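Local coordinates for protein deferrochelatase (PDB 5DE0) that binds heme b and, as a member of the dye-decolorizing peroxidase family, probably catalyses peroxide-dependent oxidation of its substrates, at residues 43-46 with 47-51; 65-68 with 69-72; 198-202 with 203-207; 255-258 with 259-263; 274-277 with 278-281. All blocks are in the same frame, centred on the assembly; numbering follows the deposited sequence.

Interaction 1 (43-46 with 47-51); sequences LVEE and INQNQ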
# COMPACT_ATOMS: atom_id res chain seq x y z
N LEU B 43 -18.38 9.23 10.53
CA LEU B 43 -18.19 8.17 9.54
C LEU B 43 -17.42 7.00 10.16
O LEU B 43 -17.77 5.84 9.97
CB LEU B 43 -17.44 8.70 8.32
CG LEU B 43 -16.99 7.65 7.30
CD1 LEU B 43 -18.17 6.91 6.72
CD2 LEU B 43 -16.16 8.29 6.20
N VAL B 44 -16.36 7.33 10.90
CA VAL B 44 -15.53 6.32 11.56
C VAL B 44 -16.33 5.51 12.58
O VAL B 44 -16.21 4.28 12.63
CB VAL B 44 -14.32 6.98 12.25
CG1 VAL B 44 -13.62 5.99 13.18
CG2 VAL B 44 -13.35 7.52 11.21
N GLU B 45 -17.15 6.19 13.37
CA GLU B 45 -18.01 5.52 14.33
C GLU B 45 -18.94 4.53 13.64
O GLU B 45 -19.16 3.42 14.12
CB GLU B 45 -18.83 6.54 15.13
CG GLU B 45 -19.88 5.91 16.04
CD GLU B 45 -19.27 5.06 17.14
OE1 GLU B 45 -18.39 5.56 17.86
OE2 GLU B 45 -19.68 3.89 17.27
N GLU B 46 -19.48 4.94 12.49
CA GLU B 46 -20.40 4.11 11.72
C GLU B 46 -19.69 2.88 11.16
O GLU B 46 -20.25 1.78 11.15
CB GLU B 46 -21.02 4.92 10.57
CG GLU B 46 -21.89 4.10 9.63
CD GLU B 46 -22.59 4.96 8.60
OE1 GLU B 46 -22.72 6.18 8.83
OE2 GLU B 46 -23.01 4.41 7.56
N ILE B 47 -18.46 3.07 10.69
CA ILE B 47 -17.65 1.96 10.19
C ILE B 47 -17.37 0.95 11.29
O ILE B 47 -17.49 -0.26 11.08
CB ILE B 47 -16.33 2.47 9.59
CG1 ILE B 47 -16.60 3.35 8.36
CG2 ILE B 47 -15.43 1.31 9.21
CD1 ILE B 47 -15.35 3.95 7.75
N ASN B 48 -17.00 1.45 12.47
CA ASN B 48 -16.72 0.58 13.61
C ASN B 48 -17.93 -0.24 14.03
O ASN B 48 -17.80 -1.38 14.46
CB ASN B 48 -16.20 1.40 14.79
CG ASN B 48 -14.72 1.72 14.67
OD1 ASN B 48 -13.93 0.90 14.18
ND2 ASN B 48 -14.33 2.90 15.13
N GLN B 49 -19.12 0.35 13.90
CA GLN B 49 -20.35 -0.36 14.22
C GLN B 49 -20.66 -1.43 13.17
O GLN B 49 -21.26 -2.46 13.48
CB GLN B 49 -21.53 0.61 14.32
CG GLN B 49 -21.50 1.48 15.56
CD GLN B 49 -22.83 2.16 15.82
OE1 GLN B 49 -23.80 1.96 15.09
NE2 GLN B 49 -22.88 2.98 16.87
N ASN B 50 -20.24 -1.19 11.94
CA ASN B 50 -20.45 -2.17 10.88
C ASN B 50 -19.35 -3.23 10.85
O ASN B 50 -19.53 -4.31 10.31
CB ASN B 50 -20.53 -1.48 9.52
CG ASN B 50 -21.79 -0.66 9.36
OD1 ASN B 50 -22.45 -0.32 10.34
ND2 ASN B 50 -22.13 -0.33 8.12
N GLN B 51 -18.21 -2.90 11.45
CA GLN B 51 -17.04 -3.77 11.40
C GLN B 51 -16.39 -3.96 12.77
O GLN B 51 -15.47 -3.23 13.13
CB GLN B 51 -16.00 -3.22 10.42
CG GLN B 51 -16.53 -2.98 9.01
CD GLN B 51 -16.96 -4.26 8.33
OE1 GLN B 51 -16.44 -5.34 8.62
NE2 GLN B 51 -17.91 -4.15 7.41
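I47 meets the turn before it with every atom of its longer branch, on the last turns of an alpha helix. Its CB lies 3.5 Å from V44 O, CG1 comes to 3.2 Å from L43 O, and CD1 ends 4.1 Å from L43 CG, an apolar contact four residues back. The first torsion explains this course: CG1 lies beside the backbone N (chi1 -64°), hence next to the carbonyl that this N-H uses, since I47 N donates to L43 O at 2.9 Å. The same i to i+4 bond recurs from N48 N to V44 O, Q49 N to E45 O and N50 N to E46 O, the last two longer and more bent, at 3.1 Å. On the solvent side E45 folds back at chi2 so that OE2 receives a weak bond from Q49 NE2, 3.4 Å long, with carboxylate and amide planes turned 71° apart. N48 lies alongside V44, its ND2 3.7 Å from V44 CG1, and the same ND2 is hydrogen-bonded to L56 O. These residues form the C-terminal part of helix 40-50, where I47 packs on L109, Y112 and T113 of helix 108-117, while Q51, just past the helix end, bonds R106.

Interaction 2 (65-68 with 69-72); sequences GFWS and HFEM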
# COMPACT_ATOMS: atom_id res chain seq x y z
N GLY B 65 -0.89 28.00 8.90
CA GLY B 65 -1.40 28.82 7.82
C GLY B 65 -2.90 28.69 7.62
O GLY B 65 -3.59 29.68 7.37
N PHE B 66 -3.41 27.47 7.74
CA PHE B 66 -4.84 27.23 7.54
C PHE B 66 -5.65 27.63 8.77
O PHE B 66 -6.85 27.87 8.67
CB PHE B 66 -5.09 25.75 7.21
CG PHE B 66 -6.51 25.45 6.81
CD1 PHE B 66 -6.94 25.70 5.51
CD2 PHE B 66 -7.42 24.93 7.72
CE1 PHE B 66 -8.25 25.43 5.13
CE2 PHE B 66 -8.73 24.66 7.34
CZ PHE B 66 -9.15 24.91 6.05
N TRP B 67 -5.00 27.68 9.93
CA TRP B 67 -5.71 28.02 11.15
C TRP B 67 -6.15 29.49 11.15
O TRP B 67 -7.07 29.86 11.89
CB TRP B 67 -4.83 27.73 12.37
CG TRP B 67 -5.65 27.46 13.61
CD1 TRP B 67 -6.30 28.38 14.37
CD2 TRP B 67 -5.91 26.18 14.21
NE1 TRP B 67 -6.95 27.76 15.41
CE2 TRP B 67 -6.72 26.41 15.34
CE3 TRP B 67 -5.53 24.87 13.91
CZ2 TRP B 67 -7.16 25.37 16.16
CZ3 TRP B 67 -5.97 23.85 14.72
CH2 TRP B 67 -6.77 24.10 15.84
N SER B 68 -5.51 30.31 10.34
CA SER B 68 -5.88 31.71 10.22
C SER B 68 -7.31 31.86 9.73
O SER B 68 -8.00 32.81 10.10
CB SER B 68 -4.92 32.43 9.28
OG SER B 68 -3.62 32.45 9.81
N HIS B 69 -7.75 30.92 8.90
CA HIS B 69 -9.10 30.91 8.36
C HIS B 69 -10.15 30.69 9.45
O HIS B 69 -11.32 31.01 9.26
CB HIS B 69 -9.23 29.83 7.29
CG HIS B 69 -8.45 30.11 6.04
ND1 HIS B 69 -7.07 30.13 6.02
CD2 HIS B 69 -8.85 30.37 4.78
CE1 HIS B 69 -6.66 30.39 4.79
NE2 HIS B 69 -7.72 30.54 4.02
N PHE B 70 -9.73 30.14 10.59
CA PHE B 70 -10.65 29.84 11.69
C PHE B 70 -11.00 31.08 12.51
O PHE B 70 -10.21 32.02 12.59
CB PHE B 70 -10.06 28.77 12.60
CG PHE B 70 -10.03 27.41 11.99
CD1 PHE B 70 -11.06 26.97 11.17
CD2 PHE B 70 -8.96 26.56 12.23
CE1 PHE B 70 -11.03 25.70 10.60
CE2 PHE B 70 -8.92 25.29 11.67
CZ PHE B 70 -9.96 24.87 10.85
N GLU B 71 -12.18 31.07 13.11
CA GLU B 71 -12.57 32.13 14.04
C GLU B 71 -11.87 31.92 15.38
O GLU B 71 -11.42 32.87 16.01
CB GLU B 71 -14.09 32.15 14.25
CG GLU B 71 -14.88 32.60 13.03
CD GLU B 71 -16.38 32.66 13.30
OE1 GLU B 71 -16.80 32.19 14.38
OE2 GLU B 71 -17.12 33.18 12.44
N MET B 72 -11.79 30.65 15.80
CA MET B 72 -11.06 30.27 17.00
C MET B 72 -9.60 30.69 16.90
O MET B 72 -8.95 30.51 15.87
CB MET B 72 -11.17 28.76 17.23
CG MET B 72 -10.14 28.19 18.20
SD MET B 72 -10.19 28.93 19.84
CE MET B 72 -11.87 28.57 20.34
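F70 sets its ring against W67 and F66 in an aromatic cluster that H69 completes, built on a type I beta turn from W67 to F70 where the short helix 64-67 ends. The closest pairing is T-shaped: an edge of F70 is directed at the face of the W67 five-membered ring, centroids 5.0 Å apart and planes at 89°. F70 CD2 is the atom that touches, 3.7 Å from W67 CD2. Toward F66 the roles reverse, for there the edge of F66 faces the F70 ring in an offset edge-to-face pair, with F66 CE2 3.7 Å from F70 CZ. The H69 and F66 rings are nearly parallel (15°) but displaced, so they barely overlap.

Two backbone bonds hold the turn that carries these rings. F70 N donates to W67 O at 3.0 Å, closing the turn, and H69 N donates to F66 O at 3.2 Å, each an i to i+3 bond whose donor stands above the carbonyl plane. A chi1 of -154° turns the W67 indole so that one face receives F70 CD2.

Further out, F62 adds an edge-to-face partner to F70, L34 of helix 30-38 packs on the same ring, and H30 meets the H69 ring. The indole N-H is held by A73 O, while W67 NE1 also has M72 O near its ring plane at 3.4 Å.

Interaction 3 (198-202 with 203-207); sequences IGRTK and PDSVE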
# COMPACT_ATOMS: atom_id res chain seq x y z
N ILE B 198 22.23 3.96 15.70
CA ILE B 198 20.94 4.08 16.38
C ILE B 198 21.12 4.45 17.85
O ILE B 198 20.51 5.41 18.33
CB ILE B 198 20.13 2.76 16.28
CG1 ILE B 198 19.77 2.47 14.83
CG2 ILE B 198 18.87 2.84 17.13
CD1 ILE B 198 18.89 3.53 14.20
N GLY B 199 21.95 3.69 18.55
CA GLY B 199 22.19 3.92 19.97
C GLY B 199 21.59 2.83 20.83
O GLY B 199 21.66 2.89 22.05
N ARG B 200 20.99 1.83 20.18
CA ARG B 200 20.41 0.69 20.87
C ARG B 200 20.78 -0.62 20.18
O ARG B 200 21.18 -0.63 19.01
CB ARG B 200 18.89 0.81 20.97
CG ARG B 200 18.40 2.02 21.73
CD ARG B 200 16.89 2.00 21.89
NE ARG B 200 16.46 1.07 22.93
CZ ARG B 200 16.25 1.42 24.19
NH1 ARG B 200 16.43 2.68 24.57
NH2 ARG B 200 15.86 0.51 25.08
N THR B 201 20.65 -1.72 20.91
CA THR B 201 20.89 -3.05 20.34
C THR B 201 19.80 -3.36 19.32
O THR B 201 18.67 -2.91 19.46
CB THR B 201 20.91 -4.13 21.44
OG1 THR B 201 21.62 -3.64 22.58
CG2 THR B 201 21.58 -5.39 20.94
N LYS B 202 20.15 -4.12 18.29
CA LYS B 202 19.22 -4.39 17.20
C LYS B 202 18.19 -5.49 17.50
O LYS B 202 17.00 -5.29 17.28
CB LYS B 202 19.99 -4.72 15.91
CG LYS B 202 19.12 -4.80 14.67
CD LYS B 202 19.98 -4.88 13.42
CE LYS B 202 19.12 -4.84 12.16
NZ LYS B 202 19.93 -4.76 10.92
N PRO B 203 18.63 -6.66 18.01
CA PRO B 203 17.61 -7.70 18.21
C PRO B 203 16.64 -7.43 19.36
O PRO B 203 15.46 -7.74 19.22
CB PRO B 203 18.44 -8.95 18.49
CG PRO B 203 19.72 -8.44 19.05
CD PRO B 203 19.99 -7.17 18.30
N ASP B 204 17.12 -6.86 20.47
CA ASP B 204 16.26 -6.71 21.64
C ASP B 204 16.09 -5.26 22.10
O ASP B 204 15.47 -5.01 23.14
CB ASP B 204 16.79 -7.56 22.80
CG ASP B 204 18.27 -7.33 23.07
OD1 ASP B 204 18.82 -6.33 22.59
OD2 ASP B 204 18.87 -8.17 23.78
N SER B 205 16.64 -4.32 21.33
CA SER B 205 16.43 -2.89 21.57
C SER B 205 16.81 -2.44 22.98
O SER B 205 16.15 -1.59 23.57
CB SER B 205 14.98 -2.52 21.28
OG SER B 205 14.80 -1.11 21.29
N VAL B 206 17.89 -3.01 23.52
CA VAL B 206 18.40 -2.58 24.81
C VAL B 206 19.39 -1.44 24.60
O VAL B 206 20.30 -1.54 23.78
CB VAL B 206 19.08 -3.73 25.57
CG1 VAL B 206 19.67 -3.24 26.88
CG2 VAL B 206 18.08 -4.85 25.82
N GLU B 207 19.20 -0.35 25.34
CA GLU B 207 20.04 0.83 25.20
C GLU B 207 21.50 0.51 25.50
O GLU B 207 21.81 -0.19 26.46
CB GLU B 207 19.55 1.95 26.13
CG GLU B 207 20.38 3.23 26.03
CD GLU B 207 19.91 4.31 26.99
OE1 GLU B 207 18.84 4.14 27.60
OE2 GLU B 207 20.63 5.32 27.14
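R200 lays one face of its guanidinium over the backbone at V206 and E207, with E207 N 3.4 Å above the plane and nearer its rim than its centre. The edge of the same group grips S205: NE and NH2 both donate to S205 O, at 2.8 and 2.6 Å, and this oxygen lies within 8° of the guanidinium plane. NE also donates to S205 OG at 3.2 Å, an oxygen tilted out of the guanidinium plane. A bend at chi3 (77°) turns the group back across the hairpin-like loop. E207 OE1 stands well out of that plane, so it can add only the attraction of opposite charge.

One residue on, V206 O takes two donors from T201, its N at 2.9 Å and its OG1 at 2.8 Å. T201 OG1 sits beside its own backbone N (chi1 -41°), which lets both donors converge on one carbonyl. T201 O in turn receives a CA-H contact from S205 CA at 3.1 Å. A single beta bridge pairs R200 with E207, while T201 CG2 rests on P203 CD, 3.6 Å away.

R200 belongs to the heme pocket, and its NH2 also makes a salt bridge to E150; S205 OG bonds T149. The loop follows helix 191-198, to which K202 is tied through Q194 and E195, and precedes helix 216-220, where I198 is backbone-bonded to V217.

Interaction 4 (255-258 with 259-263); sequences TLHN and FKTML. With HEM (protoporphyrin IX containing Fe), chain F.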
# COMPACT_ATOMS: atom_id res chain seq x y z
N THR B 255 3.39 20.05 23.84
CA THR B 255 4.10 21.27 23.48
C THR B 255 4.94 21.04 22.23
O THR B 255 5.60 20.01 22.08
CB THR B 255 5.00 21.77 24.63
OG1 THR B 255 5.81 22.86 24.16
CG2 THR B 255 5.90 20.66 25.14
N LEU B 256 4.91 22.01 21.32
CA LEU B 256 5.65 21.91 20.07
C LEU B 256 7.15 22.08 20.31
O LEU B 256 7.97 21.76 19.46
CB LEU B 256 5.14 22.96 19.07
CG LEU B 256 5.66 22.92 17.63
CD1 LEU B 256 4.50 23.12 16.66
CD2 LEU B 256 6.73 23.98 17.41
N HIS B 257 7.48 22.58 21.50
CA HIS B 257 8.87 22.83 21.88
C HIS B 257 9.74 21.58 21.79
O HIS B 257 10.90 21.66 21.39
CB HIS B 257 8.92 23.40 23.30
CG HIS B 257 10.30 23.73 23.77
ND1 HIS B 257 11.05 24.75 23.22
CD2 HIS B 257 11.07 23.19 24.74
CE1 HIS B 257 12.22 24.82 23.83
NE2 HIS B 257 12.26 23.88 24.76
N ASN B 258 9.18 20.44 22.15
CA ASN B 258 9.90 19.17 22.10
C ASN B 258 10.29 18.78 20.68
O ASN B 258 11.40 18.31 20.45
CB ASN B 258 9.06 18.06 22.73
CG ASN B 258 8.92 18.23 24.23
OD1 ASN B 258 9.32 19.25 24.79
ND2 ASN B 258 8.34 17.23 24.88
N PHE B 259 9.38 18.98 19.73
CA PHE B 259 9.66 18.72 18.32
C PHE B 259 10.84 19.55 17.85
O PHE B 259 11.79 19.04 17.26
CB PHE B 259 8.43 19.02 17.45
CG PHE B 259 7.23 18.18 17.76
CD1 PHE B 259 7.37 16.94 18.36
CD2 PHE B 259 5.96 18.63 17.45
CE1 PHE B 259 6.26 16.16 18.64
CE2 PHE B 259 4.85 17.86 17.72
CZ PHE B 259 4.99 16.63 18.32
N LYS B 260 10.76 20.85 18.12
CA LYS B 260 11.75 21.82 17.68
C LYS B 260 13.13 21.53 18.26
O LYS B 260 14.14 21.68 17.57
CB LYS B 260 11.30 23.23 18.06
CG LYS B 260 12.29 24.34 17.74
CD LYS B 260 11.68 25.70 18.04
CE LYS B 260 12.72 26.81 18.00
NZ LYS B 260 13.73 26.65 19.09
N THR B 261 13.17 21.10 19.51
CA THR B 261 14.43 20.81 20.18
C THR B 261 15.10 19.57 19.59
O THR B 261 16.30 19.57 19.32
CB THR B 261 14.24 20.61 21.69
OG1 THR B 261 13.56 21.74 22.24
CG2 THR B 261 15.58 20.45 22.38
N MET B 262 14.32 18.51 19.40
CA MET B 262 14.83 17.27 18.82
C MET B 262 15.31 17.47 17.39
O MET B 262 16.35 16.95 17.00
CB MET B 262 13.75 16.17 18.86
CG MET B 262 13.32 15.76 20.25
SD MET B 262 11.96 14.58 20.20
CE MET B 262 11.59 14.42 21.94
N LEU B 263 14.54 18.22 16.61
CA LEU B 263 14.87 18.46 15.20
C LEU B 263 16.12 19.33 15.06
O LEU B 263 16.96 19.08 14.20
CB LEU B 263 13.69 19.11 14.48
CG LEU B 263 12.52 18.18 14.16
CD1 LEU B 263 11.32 18.98 13.66
CD2 LEU B 263 12.93 17.14 13.13
CHA HEM F . 13.71 6.48 19.41
CHB HEM F . 12.16 10.89 18.12
CHC HEM F . 13.08 9.90 13.45
CHD HEM F . 13.79 5.26 14.66
C1A HEM F . 13.22 7.76 19.47
C2A HEM F . 12.82 8.47 20.67
C3A HEM F . 12.39 9.69 20.31
C4A HEM F . 12.50 9.79 18.87
CMA HEM F . 11.87 10.80 21.25
CAA HEM F . 12.90 7.92 22.11
CBA HEM F . 14.11 8.52 22.81
CGA HEM F . 14.31 7.88 24.15
O1A HEM F . 14.86 6.75 24.20
O2A HEM F . 13.92 8.50 25.17
C1B HEM F . 12.36 11.04 16.77
C2B HEM F . 12.25 12.28 16.03
C3B HEM F . 12.50 12.02 14.75
C4B HEM F . 12.78 10.60 14.61
CMB HEM F . 11.91 13.66 16.62
CAB HEM F . 12.48 13.12 13.66
CBB HEM F . 12.67 12.85 12.37
C1C HEM F . 13.32 8.55 13.35
C2C HEM F . 13.56 7.80 12.13
C3C HEM F . 13.75 6.51 12.48
C4C HEM F . 13.65 6.42 13.92
CMC HEM F . 13.56 8.42 10.72
CAC HEM F . 14.05 5.27 11.60
CBC HEM F . 14.27 5.30 10.28
C1D HEM F . 13.96 5.17 16.03
C2D HEM F . 14.50 4.03 16.73
C3D HEM F . 14.47 4.41 18.21
C4D HEM F . 13.92 5.74 18.26
CMD HEM F . 15.00 2.70 16.11
CAD HEM F . 14.95 3.55 19.40
CBD HEM F . 13.83 2.64 19.89
CGD HEM F . 12.70 3.47 20.45
O1D HEM F . 11.71 3.70 19.72
O2D HEM F . 12.80 3.91 21.63
NA HEM F . 13.00 8.60 18.39
NB HEM F . 12.68 10.03 15.87
NC HEM F . 13.39 7.67 14.42
ND HEM F . 13.63 6.15 16.96
FE HEM F . 13.26 8.12 16.42
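H257 and T261 meet through both backbone and side chain in the first turns of helix 257-266. Among the hydrogen bonds, H257 O is gripped twice: T261 OG1 donates at 2.8 Å and T261 N at 3.0 Å, arriving from opposite faces of the carbonyl plane. The threonine hydroxyl can do this because OG1 lies beside its own N (chi1 -54°). Regular i to i+4 bonds continue from K260 N to L256 O and from M262 N to N258 O. At the start, T255 OG1 accepts from H257 N at 3.2 Å, a capping bond, and the same hydroxyl bonds E77.

The ring contact is of another kind. T261 OG1 stands 3.5 Å above one face of the H257 imidazole, displaced toward its rim, while H257 NE2 has a weak bond to E224.

The apolar contacts involve L256, F259 and M262. L256 CG approaches F259 CD2, and both side chains pack on Y288 of strand 281-291. M262, a residue of the heme pocket extended beyond CG, passes N258 O with its CG and goes on to the heme, where CE lies 3.7 Å from HEM CMA and SD is equally near CMB.

The chemistry is therefore divided: T255 caps H257 N and T261 doubles the bonding of H257 O, whereas the methionine offers the porphyrin rim only carbon and sulfur, a nonpolar border at two of its methyl groups.

Interaction 5 (274-277 with 278-281); sequences TDQL and LRFT. With HEM (protoporphyrin IX containing Fe), chain F.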
# COMPACT_ATOMS: atom_id res chain seq x y z
N THR B 274 25.23 16.45 13.20
CA THR B 274 24.01 15.91 12.64
C THR B 274 23.79 14.48 13.10
O THR B 274 24.72 13.82 13.57
CB THR B 274 24.02 15.94 11.11
OG1 THR B 274 25.12 15.16 10.62
CG2 THR B 274 24.16 17.37 10.61
N ASP B 275 22.56 14.00 12.96
CA ASP B 275 22.20 12.64 13.33
C ASP B 275 22.87 11.64 12.39
O ASP B 275 22.84 11.80 11.17
CB ASP B 275 20.68 12.46 13.30
CG ASP B 275 20.22 11.24 14.07
OD1 ASP B 275 20.90 10.19 14.03
OD2 ASP B 275 19.16 11.33 14.73
N GLN B 276 23.48 10.61 12.96
CA GLN B 276 24.11 9.55 12.18
C GLN B 276 23.08 8.78 11.35
O GLN B 276 23.40 8.28 10.28
CB GLN B 276 24.88 8.59 13.09
CG GLN B 276 26.09 9.20 13.77
CD GLN B 276 27.22 9.49 12.80
OE1 GLN B 276 27.57 8.66 11.96
NE2 GLN B 276 27.80 10.68 12.91
N LEU B 277 21.86 8.70 11.86
CA LEU B 277 20.78 8.01 11.16
C LEU B 277 20.45 8.70 9.84
O LEU B 277 20.05 8.06 8.87
CB LEU B 277 19.52 7.94 12.04
CG LEU B 277 18.25 7.36 11.40
CD1 LEU B 277 18.47 5.93 10.94
CD2 LEU B 277 17.09 7.44 12.38
N LEU B 278 20.63 10.02 9.80
CA LEU B 278 20.31 10.82 8.62
C LEU B 278 21.30 10.60 7.48
O LEU B 278 21.17 11.21 6.42
CB LEU B 278 20.24 12.30 8.99
CG LEU B 278 19.13 12.66 9.97
CD1 LEU B 278 19.16 14.14 10.33
CD2 LEU B 278 17.76 12.28 9.41
N ARG B 279 22.28 9.74 7.71
CA ARG B 279 23.21 9.34 6.65
C ARG B 279 22.56 8.32 5.74
O ARG B 279 23.00 8.11 4.60
CB ARG B 279 24.49 8.76 7.25
CG ARG B 279 25.40 9.77 7.92
CD ARG B 279 26.48 9.06 8.72
NE ARG B 279 27.20 8.08 7.92
CZ ARG B 279 27.95 7.11 8.42
NH1 ARG B 279 28.08 6.98 9.73
NH2 ARG B 279 28.57 6.26 7.61
N PHE B 280 21.51 7.68 6.23
CA PHE B 280 20.90 6.55 5.54
C PHE B 280 19.41 6.76 5.27
O PHE B 280 18.73 5.87 4.78
CB PHE B 280 21.11 5.27 6.34
CG PHE B 280 22.54 5.04 6.74
CD1 PHE B 280 23.42 4.41 5.87
CD2 PHE B 280 23.01 5.45 7.98
CE1 PHE B 280 24.74 4.20 6.23
CE2 PHE B 280 24.32 5.24 8.35
CZ PHE B 280 25.19 4.62 7.47
N THR B 281 18.92 7.95 5.60
CA THR B 281 17.53 8.30 5.31
C THR B 281 17.40 9.81 5.12
O THR B 281 18.20 10.58 5.63
CB THR B 281 16.57 7.84 6.43
OG1 THR B 281 15.22 8.07 6.02
CG2 THR B 281 16.85 8.58 7.73
CHA HEM F . 13.71 6.48 19.41
CHB HEM F . 12.16 10.89 18.12
CHC HEM F . 13.08 9.90 13.45
CHD HEM F . 13.79 5.26 14.66
C1A HEM F . 13.22 7.76 19.47
C2A HEM F . 12.82 8.47 20.67
C3A HEM F . 12.39 9.69 20.31
C4A HEM F . 12.50 9.79 18.87
CMA HEM F . 11.87 10.80 21.25
CAA HEM F . 12.90 7.92 22.11
CBA HEM F . 14.11 8.52 22.81
CGA HEM F . 14.31 7.88 24.15
O1A HEM F . 14.86 6.75 24.20
O2A HEM F . 13.92 8.50 25.17
C1B HEM F . 12.36 11.04 16.77
C2B HEM F . 12.25 12.28 16.03
C3B HEM F . 12.50 12.02 14.75
C4B HEM F . 12.78 10.60 14.61
CMB HEM F . 11.91 13.66 16.62
CAB HEM F . 12.48 13.12 13.66
CBB HEM F . 12.67 12.85 12.37
C1C HEM F . 13.32 8.55 13.35
C2C HEM F . 13.56 7.80 12.13
C3C HEM F . 13.75 6.51 12.48
C4C HEM F . 13.65 6.42 13.92
CMC HEM F . 13.56 8.42 10.72
CAC HEM F . 14.05 5.27 11.60
CBC HEM F . 14.27 5.30 10.28
C1D HEM F . 13.96 5.17 16.03
C2D HEM F . 14.50 4.03 16.73
C3D HEM F . 14.47 4.41 18.21
C4D HEM F . 13.92 5.74 18.26
CMD HEM F . 15.00 2.70 16.11
CAD HEM F . 14.95 3.55 19.40
CBD HEM F . 13.83 2.64 19.89
CGD HEM F . 12.70 3.47 20.45
O1D HEM F . 11.71 3.70 19.72
O2D HEM F . 12.80 3.91 21.63
NA HEM F . 13.00 8.60 18.39
NB HEM F . 12.68 10.03 15.87
NC HEM F . 13.39 7.67 14.42
ND HEM F . 13.63 6.15 16.96
FE HEM F . 13.26 8.12 16.42
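R279 presents its guanidinium edge to Q276 OE1 and one face to the F280 ring, whose CZ stands 3.7 Å above the plane toward its rim. R279 NH1 donates to Q276 OE1 at 2.8 Å, nearly along the C=O axis of the amide and within 11° of the guanidinium plane, although the two flat groups are turned 74° against each other. Q276, bent at chi2 (-70°), and R279, bent at chi3, run side by side to make this bond. The F280 ring has R279 CB over one face and L277 O near its plane at an edge, and W186 meets it edge-to-face.

The backbone carrying these groups coils in 3-10 fashion. L278 N bonds D275 O, R279 N bonds Q276 O, and F280 N bonds L277 O at 3.0 Å, all three donors standing above their carbonyl planes. The coil opens with an Asx turn: D275 OD1 accepts from L277 N at 2.8 Å, while OD2 is held by H216 of helix 216-220. D275 CB also packs on L278 CG, 3.7 Å away.

L277, a residue of the heme pocket, reaches the porphyrin: its CD2 lies 3.5 Å from HEM C3C. Its CG is 4.1 Å from T281 CG2 where strand 281-291 begins; T281 OG1 is bonded to H181.

The contact thus separates its chemistry. The polar Q276-R279 pair lies toward solvent, R279 being exposed and Q276 partly so, whereas L277 brings a methyl group to the porphyrin, and the Asx turn fixes the backbone N of that leucine with a carboxylate whose second oxygen is bound to H216.

How the interactions relate
All five contacts are local and follow one another in series along the chain, so none nests within or crosses another. Interaction 1 ends helix 40-50, and interaction 2 closes the turn after helix 64-67, its nearest atoms about 18 Å from the first; both belong to the N-terminal Dyp-type peroxidase region. The other three belong to the C-terminal one. Interaction 3 shapes the loop between helices 191-198 and 216-220, interaction 4 starts helix 257-266, and interaction 5 leads into strand 281-291. I198 CD1 meets L277 CD1 at 4.1 Å, joining 3 to 5. The nearest atoms of interactions 4 and 5 are about 7 Å apart, yet both border the heme, which R200 of interaction 3 also reaches.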